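Local atomic coordinates of reducing-end xylose-releasing exo-oligoxylanase Rex8A (PDB entry 6SUD), a protein that hydrolyses linear and branched xylooligosaccharides, releasing xylose from their reducing ends in the breakdown of xylan. Residues Arg31-Trp36 against Met82-Glu87; His162-Gln167 against Pro175-Ser180; Asp194-Leu199 against Tyr263-Arg268. The protein carries 1 engineered substitution. All coordinates share one frame; numbering follows the deposited sequence.

In the fold
From the N terminus of this (alpha/alpha)6 barrel of glycosyl hydrolase family 8, contact 1 comes first: helix 25-41 meets the turn leading into helix 85-99 and its first residues, closing a loop that includes the 49-52/56-59 hairpin and helix 69-81. Contact 2 closes a short loop, with only seven residues between the end region of helix 153-170 and the entry to strand 177-178. Contact 3 joins 194-199 to 263-268 at the xylose-binding cleft, closing a long loop that includes helices 200-209 and 215-232. The three follow in series, so none encloses or crosses another. Contacts 1 and 2 lie on opposite sides of the chain's centre, their own centres about 33 Å apart, whereas the centre of contact 3 is about 8 Å from it.

Contact 1 (Arg31-Trp36 against Met82-Glu87); sequences RLEQTW and MDKKHE. With EDO (1,2-ethanediol), chain C; EDO (1,2-ethanediol), chain H.
The indole of Trp36 turns one face to Lys84 and meets Met82 obliquely. Its CG is anti to the backbone N (chi1 169°), sending the ring from helix 25-41 toward the turn where Asp83 ends helix 69-81 in a Schellman motif and Lys84 is the N-cap of helix 85-99, away from the annotated sites. Lys84 runs over the face: its CG is 3.5 Å from Trp36 CZ2, near the rim. Lys84 CE stands 3.8 Å from the centroid of the Trp36 five-membered ring, 21° off the normal, a CH-pi contact. Lys84 NZ lies 4.5 Å from that centroid and 35° off the normal, an off-centre cation-pi interaction. Met82 brings CG to 3.8 Å from Trp36 CE3 and SD to 3.9 Å from Leu32 CD2. At the ring edge, near its plane, Trp36 NE1 donates at 2.9 Å to O2 of an ethanediol, probably from the crystallisation liquor, whose O1 donates to Glu87 OE2, itself bonded to Tyr41; Glu87 CD lies in plane at the edge. With an alanine replacing Trp36, the Lys84 chain is likely to lose the surface it lies on and a gap to open beside Met82. Glu33 OE2, 4.3 Å from Lys84 NZ, is beyond a salt bridge; Glu33 OE1 bonds Asn37. With no hydrogen bond directly joining the segments, apolar packing and the indole's pi surface provide the cohesion, the lysine charge probably adding a little.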
loop_
_atom_site.group_PDB
_atom_site.type_symbol
_atom_site.label_atom_id
_atom_site.label_comp_id
_atom_site.label_asym_id
_atom_site.label_seq_id
_atom_site.Cartn_x
_atom_site.Cartn_y
_atom_site.Cartn_z
ATOM N N ARG A 31 19.088 0.511 11.511
ATOM C CA ARG A 31 17.732 0.961 11.928
ATOM C C ARG A 31 16.696 0.194 11.100
ATOM O O ARG A 31 15.699 -0.256 11.684
ATOM C CB ARG A 31 17.584 2.479 11.780
ATOM C CG ARG A 31 16.233 3.022 12.222
ATOM C CD ARG A 31 15.960 2.869 13.711
ATOM N NE ARG A 31 14.644 3.428 14.011
ATOM C CZ ARG A 31 14.393 4.724 14.188
ATOM N NH1 ARG A 31 13.155 5.118 14.436
ATOM N NH2 ARG A 31 15.369 5.624 14.106
ATOM N N LEU A 32 16.956 0.032 9.800
ATOM C CA LEU A 32 16.017 -0.659 8.890
ATOM C C LEU A 32 15.969 -2.130 9.303
ATOM O O LEU A 32 14.867 -2.668 9.493
ATOM C CB LEU A 32 16.456 -0.511 7.431
ATOM C CG LEU A 32 15.557 -1.275 6.460
ATOM C CD1 LEU A 32 14.107 -0.841 6.621
ATOM C CD2 LEU A 32 15.999 -1.114 5.025
ATOM N N GLU A 33 17.136 -2.736 9.501
ATOM C CA GLU A 33 17.222 -4.153 9.913
ATOM C C GLU A 33 16.487 -4.344 11.242
ATOM O O GLU A 33 15.801 -5.354 11.361
ATOM C CB GLU A 33 18.680 -4.595 9.956
ATOM C CG GLU A 33 18.930 -5.755 10.896
ATOM C CD GLU A 33 18.276 -7.049 10.447
ATOM O OE1 GLU A 33 18.449 -8.073 11.129
ATOM O OE2 GLU A 33 17.588 -7.034 9.415
ATOM N N GLN A 34 16.646 -3.425 12.201
ATOM C CA GLN A 34 16.010 -3.567 13.534
ATOM C C GLN A 34 14.499 -3.368 13.417
ATOM O O GLN A 34 13.752 -4.014 14.192
ATOM C CB GLN A 34 16.563 -2.598 14.576
ATOM C CG GLN A 34 16.129 -2.993 15.979
ATOM C CD GLN A 34 16.272 -4.479 16.224
ATOM O OE1 GLN A 34 15.290 -5.186 16.435
ATOM N NE2 GLN A 34 17.496 -4.981 16.168
ATOM N N THR A 35 14.034 -2.545 12.474
ATOM C CA THR A 35 12.571 -2.365 12.312
ATOM C C THR A 35 11.992 -3.702 11.842
ATOM O O THR A 35 10.984 -4.169 12.413
ATOM C CB THR A 35 12.228 -1.225 11.349
ATOM O OG1 THR A 35 12.871 -0.040 11.820
ATOM C CG2 THR A 35 10.731 -1.040 11.218
ATOM N N TRP A 36 12.647 -4.310 10.855
ATOM C CA TRP A 36 12.278 -5.656 10.353
ATOM C C TRP A 36 12.192 -6.646 11.517
ATOM O O TRP A 36 11.180 -7.321 11.645
ATOM C CB TRP A 36 13.268 -6.161 9.299
ATOM C CG TRP A 36 13.052 -7.614 9.001
ATOM C CD1 TRP A 36 13.660 -8.658 9.636
ATOM C CD2 TRP A 36 12.097 -8.207 8.093
ATOM N NE1 TRP A 36 13.179 -9.849 9.171
ATOM C CE2 TRP A 36 12.211 -9.608 8.236
ATOM C CE3 TRP A 36 11.148 -7.710 7.192
ATOM C CZ2 TRP A 36 11.445 -10.504 7.496
ATOM C CZ3 TRP A 36 10.399 -8.597 6.452
ATOM C CH2 TRP A 36 10.546 -9.974 6.601
ATOM N N MET A 82 13.029 -6.615 1.504
ATOM C CA MET A 82 14.091 -6.893 2.509
ATOM C C MET A 82 14.848 -8.180 2.147
ATOM O O MET A 82 15.738 -8.563 2.928
ATOM C CB MET A 82 13.497 -7.031 3.914
ATOM C CG MET A 82 12.948 -5.755 4.520
ATOM S SD MET A 82 14.290 -4.589 4.886
ATOM C CE MET A 82 15.212 -5.513 6.113
ATOM N N ASP A 83 14.554 -8.786 0.993
ATOM C CA ASP A 83 15.212 -10.028 0.505
ATOM C C ASP A 83 15.006 -11.139 1.548
ATOM O O ASP A 83 16.006 -11.835 1.926
ATOM C CB ASP A 83 16.687 -9.764 0.184
ATOM C CG ASP A 83 17.373 -10.886 -0.571
ATOM O OD1 ASP A 83 16.660 -11.735 -1.130
ATOM O OD2 ASP A 83 18.622 -10.904 -0.600
ATOM N N LYS A 84 13.762 -11.325 1.988
ATOM C CA LYS A 84 13.416 -12.302 3.062
ATOM C C LYS A 84 12.480 -13.366 2.489
ATOM O O LYS A 84 11.264 -13.343 2.754
ATOM C CB LYS A 84 12.852 -11.595 4.293
ATOM C CG LYS A 84 13.803 -10.578 4.900
ATOM C CD LYS A 84 14.838 -11.158 5.818
ATOM C CE LYS A 84 15.593 -10.103 6.601
ATOM N NZ LYS A 84 16.670 -10.696 7.429
ATOM N N LYS A 85 13.058 -14.277 1.717
ATOM C CA LYS A 85 12.286 -15.249 0.919
ATOM C C LYS A 85 11.479 -16.194 1.820
ATOM O O LYS A 85 10.348 -16.531 1.448
ATOM C CB LYS A 85 13.225 -16.033 0.005
ATOM C CG LYS A 85 12.488 -16.901 -1.004
ATOM C CD LYS A 85 13.367 -17.442 -2.105
ATOM C CE LYS A 85 12.583 -18.059 -3.241
ATOM N NZ LYS A 85 11.860 -19.270 -2.785
ATOM N N HIS A 86 12.039 -16.633 2.946
ATOM C CA HIS A 86 11.395 -17.661 3.811
ATOM C C HIS A 86 10.062 -17.129 4.342
ATOM O O HIS A 86 9.035 -17.838 4.211
ATOM C CB HIS A 86 12.354 -18.127 4.899
ATOM C CG HIS A 86 11.745 -19.112 5.840
ATOM N ND1 HIS A 86 11.703 -18.882 7.189
ATOM C CD2 HIS A 86 11.158 -20.315 5.645
ATOM C CE1 HIS A 86 11.151 -19.909 7.799
ATOM N NE2 HIS A 86 10.782 -20.791 6.876
ATOM N N GLU A 87 10.062 -15.901 4.849
ATOM C CA GLU A 87 8.832 -15.247 5.346
ATOM C C GLU A 87 7.882 -14.972 4.181
ATOM O O GLU A 87 6.686 -15.206 4.353
ATOM C CB GLU A 87 9.159 -13.927 6.028
ATOM C CG GLU A 87 9.925 -14.100 7.312
ATOM C CD GLU A 87 11.399 -14.442 7.235
ATOM O OE1 GLU A 87 11.991 -14.464 6.129
ATOM O OE2 GLU A 87 11.955 -14.683 8.306
HETATM C C1 EDO C . 14.862 -13.951 8.141
HETATM O O1 EDO C . 14.401 -14.805 9.178
HETATM C C2 EDO C . 14.359 -12.643 8.392
HETATM O O2 EDO C . 14.722 -12.226 9.692
HETATM C C1 EDO H . 14.910 -15.469 4.121
HETATM O O1 EDO H . 14.698 -15.208 5.504
HETATM C C2 EDO H . 15.822 -14.490 3.510
HETATM O O2 EDO H . 16.394 -14.885 2.275
#

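Contact 2 (His162-Gln167 against Pro175-Ser180)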
loop_
_atom_site.group_PDB
_atom_site.type_symbol
_atom_site.label_atom_id
_atom_site.label_comp_id
_atom_site.label_asym_id
_atom_site.label_seq_id
_atom_site.Cartn_x
_atom_site.Cartn_y
_atom_site.Cartn_z
ATOM N N HIS A 162 -5.116 -11.174 -14.329
ATOM C CA HIS A 162 -6.104 -11.671 -15.330
ATOM C C HIS A 162 -7.525 -11.556 -14.758
ATOM O O HIS A 162 -8.393 -10.960 -15.432
ATOM C CB HIS A 162 -5.831 -13.112 -15.761
ATOM C CG HIS A 162 -6.900 -13.606 -16.674
ATOM N ND1 HIS A 162 -6.975 -13.192 -17.980
ATOM C CD2 HIS A 162 -7.964 -14.415 -16.466
ATOM C CE1 HIS A 162 -8.025 -13.742 -18.553
ATOM N NE2 HIS A 162 -8.655 -14.491 -17.643
ATOM N N ALA A 163 -7.763 -12.112 -13.564
ATOM C CA ALA A 163 -9.086 -12.082 -12.902
ATOM C C ALA A 163 -9.478 -10.619 -12.643
ATOM O O ALA A 163 -10.632 -10.250 -12.904
ATOM C CB ALA A 163 -9.065 -12.916 -11.651
ATOM N N CYS A 164 -8.527 -9.783 -12.217
ATOM C CA CYS A 164 -8.763 -8.345 -11.921
ATOM C C CYS A 164 -9.415 -7.641 -13.116
ATOM O O CYS A 164 -10.254 -6.760 -12.891
ATOM C CB CYS A 164 -7.465 -7.633 -11.582
ATOM S SG CYS A 164 -6.868 -8.047 -9.924
ATOM N N LEU A 165 -9.022 -7.981 -14.344
ATOM C CA LEU A 165 -9.559 -7.295 -15.544
ATOM C C LEU A 165 -10.685 -8.097 -16.201
ATOM O O LEU A 165 -11.528 -7.447 -16.840
ATOM C CB LEU A 165 -8.431 -7.033 -16.541
ATOM C CG LEU A 165 -7.297 -6.146 -16.035
ATOM C CD1 LEU A 165 -6.399 -5.746 -17.195
ATOM C CD2 LEU A 165 -7.836 -4.912 -15.308
ATOM N N HIS A 166 -10.717 -9.424 -16.048
ATOM C CA HIS A 166 -11.552 -10.307 -16.905
ATOM C C HIS A 166 -12.540 -11.156 -16.104
ATOM O O HIS A 166 -13.175 -12.028 -16.730
ATOM C CB HIS A 166 -10.645 -11.198 -17.756
ATOM C CG HIS A 166 -9.742 -10.424 -18.650
ATOM N ND1 HIS A 166 -10.220 -9.689 -19.719
ATOM C CD2 HIS A 166 -8.404 -10.268 -18.642
ATOM C CE1 HIS A 166 -9.200 -9.115 -20.339
ATOM N NE2 HIS A 166 -8.080 -9.461 -19.698
ATOM N N GLN A 167 -12.681 -10.922 -14.795
ATOM C CA GLN A 167 -13.627 -11.686 -13.936
ATOM C C GLN A 167 -15.036 -11.645 -14.547
ATOM O O GLN A 167 -15.713 -12.684 -14.467
ATOM C CB GLN A 167 -13.630 -11.158 -12.500
ATOM C CG GLN A 167 -14.395 -12.027 -11.519
ATOM C CD GLN A 167 -13.699 -13.329 -11.211
ATOM O OE1 GLN A 167 -13.899 -14.342 -11.892
ATOM N NE2 GLN A 167 -12.883 -13.321 -10.167
ATOM N N PRO A 175 -15.063 -7.374 -12.640
ATOM C CA PRO A 175 -13.656 -6.991 -12.570
ATOM C C PRO A 175 -13.426 -5.957 -11.459
ATOM O O PRO A 175 -14.382 -5.362 -10.963
ATOM C CB PRO A 175 -13.368 -6.400 -13.953
ATOM C CG PRO A 175 -14.712 -5.870 -14.416
ATOM C CD PRO A 175 -15.742 -6.811 -13.823
ATOM N N MET A 176 -12.165 -5.776 -11.078
ATOM C CA MET A 176 -11.779 -4.823 -10.007
ATOM C C MET A 176 -11.453 -3.457 -10.599
ATOM O O MET A 176 -11.409 -2.476 -9.829
ATOM C CB MET A 176 -10.590 -5.360 -9.215
ATOM C CG MET A 176 -11.037 -6.329 -8.164
ATOM S SD MET A 176 -9.639 -7.011 -7.285
ATOM C CE MET A 176 -10.554 -7.949 -6.062
ATOM N N TRP A 177 -11.279 -3.382 -11.919
ATOM C CA TRP A 177 -11.120 -2.097 -12.644
ATOM C C TRP A 177 -12.387 -1.831 -13.460
ATOM O O TRP A 177 -12.926 -2.797 -14.030
ATOM C CB TRP A 177 -9.858 -2.117 -13.518
ATOM C CG TRP A 177 -8.628 -1.688 -12.783
ATOM C CD1 TRP A 177 -7.998 -0.478 -12.873
ATOM C CD2 TRP A 177 -7.887 -2.456 -11.816
ATOM N NE1 TRP A 177 -6.919 -0.445 -12.028
ATOM C CE2 TRP A 177 -6.821 -1.645 -11.378
ATOM C CE3 TRP A 177 -8.007 -3.750 -11.292
ATOM C CZ2 TRP A 177 -5.902 -2.080 -10.422
ATOM C CZ3 TRP A 177 -7.091 -4.181 -10.357
ATOM C CH2 TRP A 177 -6.056 -3.351 -9.928
ATOM N N GLU A 178 -12.864 -0.584 -13.463
ATOM C CA GLU A 178 -13.975 -0.159 -14.360
ATOM C C GLU A 178 -13.387 -0.003 -15.759
ATOM O O GLU A 178 -12.495 0.818 -15.958
ATOM C CB GLU A 178 -14.639 1.117 -13.843
ATOM C CG GLU A 178 -15.660 1.720 -14.805
ATOM C CD GLU A 178 -16.666 0.756 -15.420
ATOM O OE1 GLU A 178 -17.315 0.001 -14.658
ATOM O OE2 GLU A 178 -16.802 0.763 -16.677
ATOM N N PRO A 179 -13.825 -0.803 -16.762
ATOM C CA PRO A 179 -13.226 -0.741 -18.093
ATOM C C PRO A 179 -13.392 0.629 -18.767
ATOM O O PRO A 179 -12.518 0.997 -19.510
ATOM C CB PRO A 179 -13.973 -1.833 -18.883
ATOM C CG PRO A 179 -14.514 -2.751 -17.815
ATOM C CD PRO A 179 -14.881 -1.823 -16.676
ATOM N N SER A 180 -14.493 1.336 -18.493
ATOM C CA SER A 180 -14.854 2.617 -19.154
ATOM C C SER A 180 -13.875 3.741 -18.786
ATOM O O SER A 180 -13.620 4.586 -19.662
ATOM C CB SER A 180 -16.290 3.011 -18.874
ATOM O OG SER A 180 -16.490 3.372 -17.514
#
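Cys164 and Met176 bring the two backbones together, their CA atoms 5.0 Å apart, and one turn later on the helix Gln167 CA is 4.9 Å from Pro175 CA. The chain leaves helix 153-170 and returns within a few residues, so that Pro175-Trp177 lies against its last turns. One hydrogen bond fixes the alignment: Met176 N donates to Cys164 O at 2.8 Å, with an N-H...O angle of 157° and the donor in the carbonyl plane. The same oxygen is touched by the proline ring, Pro175 CB being 3.3 Å from Cys164 O. Met176 also pairs through its backbone with Lys185, in the adjoining part of the hairpin formed by strands 177-178 and 183-184.

The side chains pack beside this bond. Cys164 CB packs on the benzo end of Trp177, 3.7 Å from Trp177 CZ3, and with SG anti to the carbonyl carbon (chi1 -75°) the sulfur lies at the ring edge. This SG of Cys164 stands 5.2 Å from the centroid of the six-membered ring of Trp177, 77° off the normal, a sulfur-aromatic contact. Cys164 SG also comes within 4.0 Å of Met176 SD, whose extended chain leads on to Pro127 and Glu130 of helix 127-144. Leu165 starts out pointing away, yet its branch CD2 reaches 3.9 Å from Trp177 CB. Trp218 of helix 215-232 meets the indole of Trp177 edge-to-face, and Leu165 touches Trp218 as well.

A single, nearly straight backbone bond therefore sets the register, while sulfur, methyl and aromatic surfaces do the filling. The packing is mainly apolar and buried, with Trp177 set between helices 127-144, 153-170 and 215-232.

Contact 3 (Asp194-Leu199 against Tyr263-Arg268). With XYP (beta-D-xylopyranose), chain K; XYP (beta-D-xylopyranose), chain J.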
loop_
_atom_site.group_PDB
_atom_site.type_symbol
_atom_site.label_atom_id
_atom_site.label_comp_id
_atom_site.label_asym_id
_atom_site.label_seq_id
_atom_site.Cartn_x
_atom_site.Cartn_y
_atom_site.Cartn_z
ATOM N N ASP A 194 -11.652 4.279 -4.053
ATOM C CA ASP A 194 -10.933 4.591 -2.793
ATOM C C ASP A 194 -9.586 5.140 -3.235
ATOM O O ASP A 194 -8.785 4.367 -3.743
ATOM C CB ASP A 194 -10.822 3.324 -1.944
ATOM C CG ASP A 194 -10.148 3.509 -0.603
ATOM O OD1 ASP A 194 -9.164 4.278 -0.532
ATOM O OD2 ASP A 194 -10.619 2.884 0.347
ATOM N N PRO A 195 -9.312 6.463 -3.150
ATOM C CA PRO A 195 -8.063 7.025 -3.682
ATOM C C PRO A 195 -6.764 6.357 -3.205
ATOM O O PRO A 195 -5.824 6.322 -3.931
ATOM C CB PRO A 195 -8.108 8.482 -3.201
ATOM C CG PRO A 195 -9.583 8.787 -3.080
ATOM C CD PRO A 195 -10.220 7.490 -2.617
ATOM N N SER A 196 -6.740 5.802 -2.003
ATOM C CA SER A 196 -5.543 5.123 -1.437
ATOM C C SER A 196 -5.253 3.814 -2.192
ATOM O O SER A 196 -4.143 3.279 -2.054
ATOM C CB SER A 196 -5.733 4.894 0.034
ATOM O OG SER A 196 -6.632 3.819 0.225
ATOM N N TYR A 197 -6.216 3.297 -2.950
ATOM C CA TYR A 197 -6.044 2.050 -3.744
ATOM C C TYR A 197 -5.304 2.320 -5.062
ATOM O O TYR A 197 -4.927 1.332 -5.724
ATOM C CB TYR A 197 -7.407 1.433 -4.069
ATOM C CG TYR A 197 -8.157 0.779 -2.934
ATOM C CD1 TYR A 197 -7.809 0.936 -1.603
ATOM C CD2 TYR A 197 -9.272 0.011 -3.209
ATOM C CE1 TYR A 197 -8.535 0.330 -0.589
ATOM C CE2 TYR A 197 -10.013 -0.602 -2.212
ATOM C CZ TYR A 197 -9.647 -0.440 -0.887
ATOM O OH TYR A 197 -10.373 -1.056 0.103
ATOM N N HIS A 198 -5.134 3.584 -5.460
ATOM C CA HIS A 198 -4.564 3.970 -6.779
ATOM C C HIS A 198 -3.040 3.976 -6.720
ATOM O O HIS A 198 -2.460 4.844 -6.058
ATOM C CB HIS A 198 -5.114 5.317 -7.263
ATOM C CG HIS A 198 -6.557 5.232 -7.601
ATOM N ND1 HIS A 198 -7.027 5.263 -8.911
ATOM C CD2 HIS A 198 -7.632 5.008 -6.808
ATOM C CE1 HIS A 198 -8.339 5.124 -8.879
ATOM N NE2 HIS A 198 -8.731 4.988 -7.595
ATOM N N LEU A 199 -2.436 3.043 -7.446
ATOM C CA LEU A 199 -0.976 2.805 -7.429
ATOM C C LEU A 199 -0.468 2.890 -8.858
ATOM O O LEU A 199 -0.058 1.878 -9.429
ATOM C CB LEU A 199 -0.685 1.426 -6.838
ATOM C CG LEU A 199 -1.282 1.116 -5.471
ATOM C CD1 LEU A 199 -0.973 -0.317 -5.120
ATOM C CD2 LEU A 199 -0.752 2.031 -4.385
ATOM N N TYR A 263 -9.150 10.136 7.030
ATOM C CA TYR A 263 -8.955 9.108 8.083
ATOM C C TYR A 263 -8.110 7.974 7.481
ATOM O O TYR A 263 -7.652 8.096 6.343
ATOM C CB TYR A 263 -10.310 8.620 8.599
ATOM C CG TYR A 263 -10.343 8.152 10.036
ATOM C CD1 TYR A 263 -9.976 8.999 11.070
ATOM C CD2 TYR A 263 -10.779 6.876 10.362
ATOM C CE1 TYR A 263 -10.025 8.583 12.393
ATOM C CE2 TYR A 263 -10.833 6.445 11.680
ATOM C CZ TYR A 263 -10.457 7.302 12.696
ATOM O OH TYR A 263 -10.516 6.858 13.986
ATOM N N SER A 264 -7.962 6.877 8.223
ATOM C CA SER A 264 -6.960 5.783 8.054
ATOM C C SER A 264 -6.641 5.426 6.591
ATOM O O SER A 264 -5.456 5.412 6.260
ATOM C CB SER A 264 -7.425 4.570 8.791
ATOM O OG SER A 264 -7.716 4.907 10.135
ATOM N N ASP A 265 -7.625 5.112 5.745
ATOM C CA ASP A 265 -7.338 4.686 4.343
ATOM C C ASP A 265 -6.538 5.784 3.623
ATOM O O ASP A 265 -5.475 5.475 3.001
ATOM C CB ASP A 265 -8.615 4.387 3.550
ATOM C CG ASP A 265 -9.141 2.972 3.689
ATOM O OD1 ASP A 265 -9.002 2.385 4.781
ATOM O OD2 ASP A 265 -9.712 2.478 2.700
ATOM N N ALA A 266 -7.019 7.029 3.721
ATOM C CA ALA A 266 -6.547 8.170 2.901
ATOM C C ALA A 266 -5.100 8.542 3.243
ATOM O O ALA A 266 -4.475 9.250 2.431
ATOM C CB ALA A 266 -7.470 9.354 3.044
ATOM N N TYR A 267 -4.561 8.101 4.382
ATOM C CA TYR A 267 -3.157 8.411 4.754
ATOM C C TYR A 267 -2.200 7.932 3.664
ATOM O O TYR A 267 -1.190 8.624 3.394
ATOM C CB TYR A 267 -2.765 7.741 6.072
ATOM C CG TYR A 267 -3.606 8.135 7.249
ATOM C CD1 TYR A 267 -4.488 9.203 7.181
ATOM C CD2 TYR A 267 -3.464 7.480 8.459
ATOM C CE1 TYR A 267 -5.249 9.581 8.270
ATOM C CE2 TYR A 267 -4.222 7.842 9.558
ATOM C CZ TYR A 267 -5.121 8.885 9.460
ATOM O OH TYR A 267 -5.851 9.248 10.555
ATOM N N ARG A 268 -2.533 6.811 3.017
ATOM C CA ARG A 268 -1.617 6.125 2.067
ATOM C C ARG A 268 -1.503 6.936 0.773
ATOM O O ARG A 268 -0.496 6.763 0.092
ATOM C CB ARG A 268 -2.082 4.692 1.818
ATOM C CG ARG A 268 -2.129 3.863 3.097
ATOM C CD ARG A 268 -2.812 2.543 2.816
ATOM N NE ARG A 268 -4.260 2.671 2.612
ATOM C CZ ARG A 268 -5.106 1.637 2.608
ATOM N NH1 ARG A 268 -4.643 0.408 2.723
ATOM N NH2 ARG A 268 -6.405 1.820 2.463
HETATM O O1 XYP K . -10.337 -2.400 6.606
HETATM C C1 XYP K . -9.927 -2.693 5.251
HETATM C C2 XYP K . -9.026 -1.621 4.633
HETATM C C3 XYP K . -8.722 -1.912 3.168
HETATM C C4 XYP K . -8.732 -3.418 2.937
HETATM C C5 XYP K . -8.289 -4.122 4.215
HETATM O O2 XYP K . -9.589 -0.312 4.780
HETATM O O3 XYP K . -7.460 -1.299 2.855
HETATM O O4 XYP K . -10.057 -3.832 2.595
HETATM O O5 XYP K . -9.212 -3.929 5.285
HETATM O O1 XYP J . -7.717 0.166 11.733
HETATM C C1 XYP J . -7.360 0.128 10.345
HETATM C C2 XYP J . -7.484 -1.319 9.872
HETATM C C3 XYP J . -7.059 -1.372 8.430
HETATM C C4 XYP J . -7.960 -0.486 7.599
HETATM C C5 XYP J . -7.979 0.931 8.155
HETATM O O2 XYP J . -6.670 -2.249 10.614
HETATM O O3 XYP J . -7.133 -2.721 7.966
HETATM O O4 XYP J . -7.452 -0.528 6.261
HETATM O O5 XYP J . -8.267 0.935 9.565
HETATM O O HOH W 1 -10.724 0.194 2.393
#
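Two carboxylates meet oxygen to oxygen, Asp194 OD2 being 2.6 Å from Asp265 OD2; they are nearly coplanar (29°), their side chains crossing at about a right angle. Hydrogen bonds within each loop hold the groups in place. Asp194 OD1 takes the backbone N-H of Ser196 on its anti lone pair, an Asx turn, and the hydroxyl of Ser196 from above the carboxylate plane at 2.7 Å. Bent at chi3 (-72°), Arg268 turns NE back to donate to Asp265 O at 3.1 Å, and Arg268 NH2 forms a salt bridge to Asp265 OD2 at 3.4 Å.

Packing is slighter. Ser196 CB sits against Asp265 O, and Arg268 NH2 approaches the edge of the Tyr197 ring.

Ligand and water complete the site. Asp265 OD1 accepts from O2 of the chain K xylose at 2.8 Å, and Arg268 NH1, also bonded to Tyr74, donates to O3 of that sugar at 3.3 Å. A water links Asp265 OD2, to which it donates, with Tyr197 OH and the same xylose O2.

Asp265 thus grips the sugar through OD1, while OD2 takes the water, the Arg268 salt bridge and the close Asp194 oxygen, consistent with its inferred role as proton acceptor.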